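Long-range contact in UPF0098 protein YbcL (Escherichia coli, PDB 1FUX), which is of unknown function but, as a periplasmic homodimer of the phosphatidylethanolamine-binding protein family, is a bacterial homologue of a Raf kinase inhibitor protein: residues Glu130-Asp135 / Gly144-Ala149. Numbering follows the deposited sequence.
Sequences EKIPVD and GYMLNA
I132 opens the contact by sending CD1 into the notch between M146 and L147 of helix 140-148. The evidence is a pair of van der Waals approaches: I132 CD1 lies 3.7 Å from M146 CB and 3.9 Å from L147 CD2. A chi1 of 48° sets CG1 between the backbone N and carbonyl carbon of I132, from where the ethyl arm extends to the helix; it crosses the L147 side chain at about a right angle. I132 N donates a hydrogen bond to N70 OD1, tying the loop to strand 63-72.

P133 follows with the CG-CD side of its ring against selenium, SE of M146 being 3.9 Å from P133 CD. The residue centres an inverse gamma turn, closed by a weak bond from V134 N to I132 O, 2.9 Å long. This kink places V134 beside the same selenomethionine, and V134 CG1 meets M146 CE at 3.6 Å. M146 can serve all three residues because its chain runs out extended through chi2 and then bends about the CG-SE bond (chi3 -64°), bringing CE against V134 and within 4.0 Å of I132 CD1. The side chains meet through apolar contacts, and the two segments together bury 197 Å².

I132, V134 and L147 all also touch V69, while L147 reaches W125 and L127 of strand 118-127, so the contact continues into the sheet. From the same helix, Y145 and N148 pack on P58 of the second subunit. The arrangement is plain hydrophobic loop-to-helix packing, in which the connection after strand 118-127 folds back on the helix it leads into, beside the antiparallel sheet of this PEBP-family β fold.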
loop_
_atom_site.group_PDB
_atom_site.type_symbol
_atom_site.label_atom_id
_atom_site.label_comp_id
_atom_site.label_asym_id
_atom_site.label_seq_id
_atom_site.Cartn_x
_atom_site.Cartn_y
_atom_site.Cartn_z
ATOM N N GLU A 130 5.842 13.787 -19.331
ATOM C CA GLU A 130 7.078 13.072 -19.617
ATOM C C GLU A 130 7.704 12.442 -18.381
ATOM O O GLU A 130 8.333 11.389 -18.504
ATOM C CB GLU A 130 8.107 13.995 -20.274
ATOM C CG GLU A 130 9.538 13.498 -20.210
ATOM C CD GLU A 130 10.571 14.486 -20.718
ATOM O OE1 GLU A 130 10.600 14.689 -21.960
ATOM O OE2 GLU A 130 11.319 15.035 -19.881
ATOM N N LYS A 131 7.722 13.113 -17.247
ATOM C CA LYS A 131 8.384 12.603 -16.059
ATOM C C LYS A 131 7.535 12.831 -14.806
ATOM O O LYS A 131 7.055 13.953 -14.651
ATOM C CB LYS A 131 9.702 13.307 -15.753
ATOM C CG LYS A 131 10.940 12.964 -16.544
ATOM C CD LYS A 131 11.520 11.592 -16.279
ATOM C CE LYS A 131 12.684 11.351 -17.245
ATOM N NZ LYS A 131 13.634 10.320 -16.762
ATOM N N ILE A 132 7.459 11.815 -13.968
ATOM C CA ILE A 132 6.755 11.989 -12.686
ATOM C C ILE A 132 7.820 11.720 -11.633
ATOM O O ILE A 132 8.735 10.954 -11.939
ATOM C CB ILE A 132 5.491 11.153 -12.525
ATOM C CG1 ILE A 132 5.603 9.660 -12.885
ATOM C CG2 ILE A 132 4.349 11.779 -13.334
ATOM C CD1 ILE A 132 4.611 8.881 -11.993
ATOM N N PRO A 133 7.872 12.472 -10.548
ATOM C CA PRO A 133 8.907 12.365 -9.559
ATOM C C PRO A 133 8.811 11.082 -8.739
ATOM O O PRO A 133 8.265 11.129 -7.651
ATOM C CB PRO A 133 8.740 13.590 -8.668
ATOM C CG PRO A 133 7.284 13.901 -8.787
ATOM C CD PRO A 133 6.894 13.551 -10.201
ATOM N N VAL A 134 9.244 9.953 -9.265
ATOM C CA VAL A 134 9.202 8.724 -8.483
ATOM C C VAL A 134 10.639 8.233 -8.313
ATOM O O VAL A 134 11.532 8.515 -9.122
ATOM C CB VAL A 134 8.225 7.634 -8.871
ATOM C CG1 VAL A 134 7.223 8.021 -9.933
ATOM C CG2 VAL A 134 8.764 6.231 -9.054
ATOM N N ASP A 135 10.836 7.594 -7.163
ATOM C CA ASP A 135 12.153 7.023 -6.904
ATOM C C ASP A 135 11.958 5.663 -6.264
ATOM O O ASP A 135 10.816 5.183 -6.103
ATOM C CB ASP A 135 13.042 7.989 -6.159
ATOM C CG ASP A 135 12.541 8.410 -4.797
ATOM O OD1 ASP A 135 11.805 7.665 -4.113
ATOM O OD2 ASP A 135 12.952 9.545 -4.411
ATOM N N GLY A 144 0.523 5.475 -7.605
ATOM C CA GLY A 144 -0.861 5.376 -8.093
ATOM C C GLY A 144 -1.552 6.729 -8.137
ATOM O O GLY A 144 -2.313 7.029 -9.102
ATOM N N TYR A 145 -1.190 7.550 -7.152
ATOM C CA TYR A 145 -1.742 8.889 -7.081
ATOM C C TYR A 145 -1.328 9.623 -8.350
ATOM O O TYR A 145 -2.200 10.121 -9.069
ATOM C CB TYR A 145 -1.190 9.622 -5.845
ATOM C CG TYR A 145 -1.895 10.960 -5.682
ATOM C CD1 TYR A 145 -3.110 11.022 -5.020
ATOM C CD2 TYR A 145 -1.358 12.130 -6.188
ATOM C CE1 TYR A 145 -3.775 12.234 -4.870
ATOM C CE2 TYR A 145 -2.010 13.345 -6.036
ATOM C CZ TYR A 145 -3.221 13.379 -5.382
ATOM O OH TYR A 145 -3.872 14.587 -5.215
HETATM N N MSE A 146 -0.016 9.611 -8.629
HETATM C CA MSE A 146 0.481 10.305 -9.803
HETATM C C MSE A 146 0.044 9.739 -11.136
HETATM O O MSE A 146 -0.025 10.586 -12.057
HETATM C CB MSE A 146 2.012 10.418 -9.789
HETATM C CG MSE A 146 2.499 11.245 -8.614
HETATM SE SE MSE A 146 4.386 11.195 -8.386
HETATM C CE MSE A 146 4.595 9.476 -8.005
ATOM N N LEU A 147 -0.129 8.442 -11.293
ATOM C CA LEU A 147 -0.583 7.899 -12.571
ATOM C C LEU A 147 -2.034 8.269 -12.833
ATOM O O LEU A 147 -2.452 8.645 -13.947
ATOM C CB LEU A 147 -0.457 6.363 -12.580
ATOM C CG LEU A 147 1.000 5.864 -12.391
ATOM C CD1 LEU A 147 1.084 4.344 -12.472
ATOM C CD2 LEU A 147 1.875 6.479 -13.462
ATOM N N ASN A 148 -2.879 8.151 -11.782
ATOM C CA ASN A 148 -4.290 8.493 -12.043
ATOM C C ASN A 148 -4.425 9.961 -12.422
ATOM O O ASN A 148 -5.331 10.246 -13.205
ATOM C CB ASN A 148 -5.218 8.180 -10.891
ATOM C CG ASN A 148 -5.612 6.730 -10.843
ATOM O OD1 ASN A 148 -6.076 6.045 -11.769
ATOM N ND2 ASN A 148 -5.446 6.215 -9.635
ATOM N N ALA A 149 -3.640 10.869 -11.904
ATOM C CA ALA A 149 -3.643 12.285 -12.223
ATOM C C ALA A 149 -3.111 12.600 -13.617
ATOM O O ALA A 149 -3.327 13.681 -14.176
ATOM C CB ALA A 149 -2.747 13.029 -11.216
#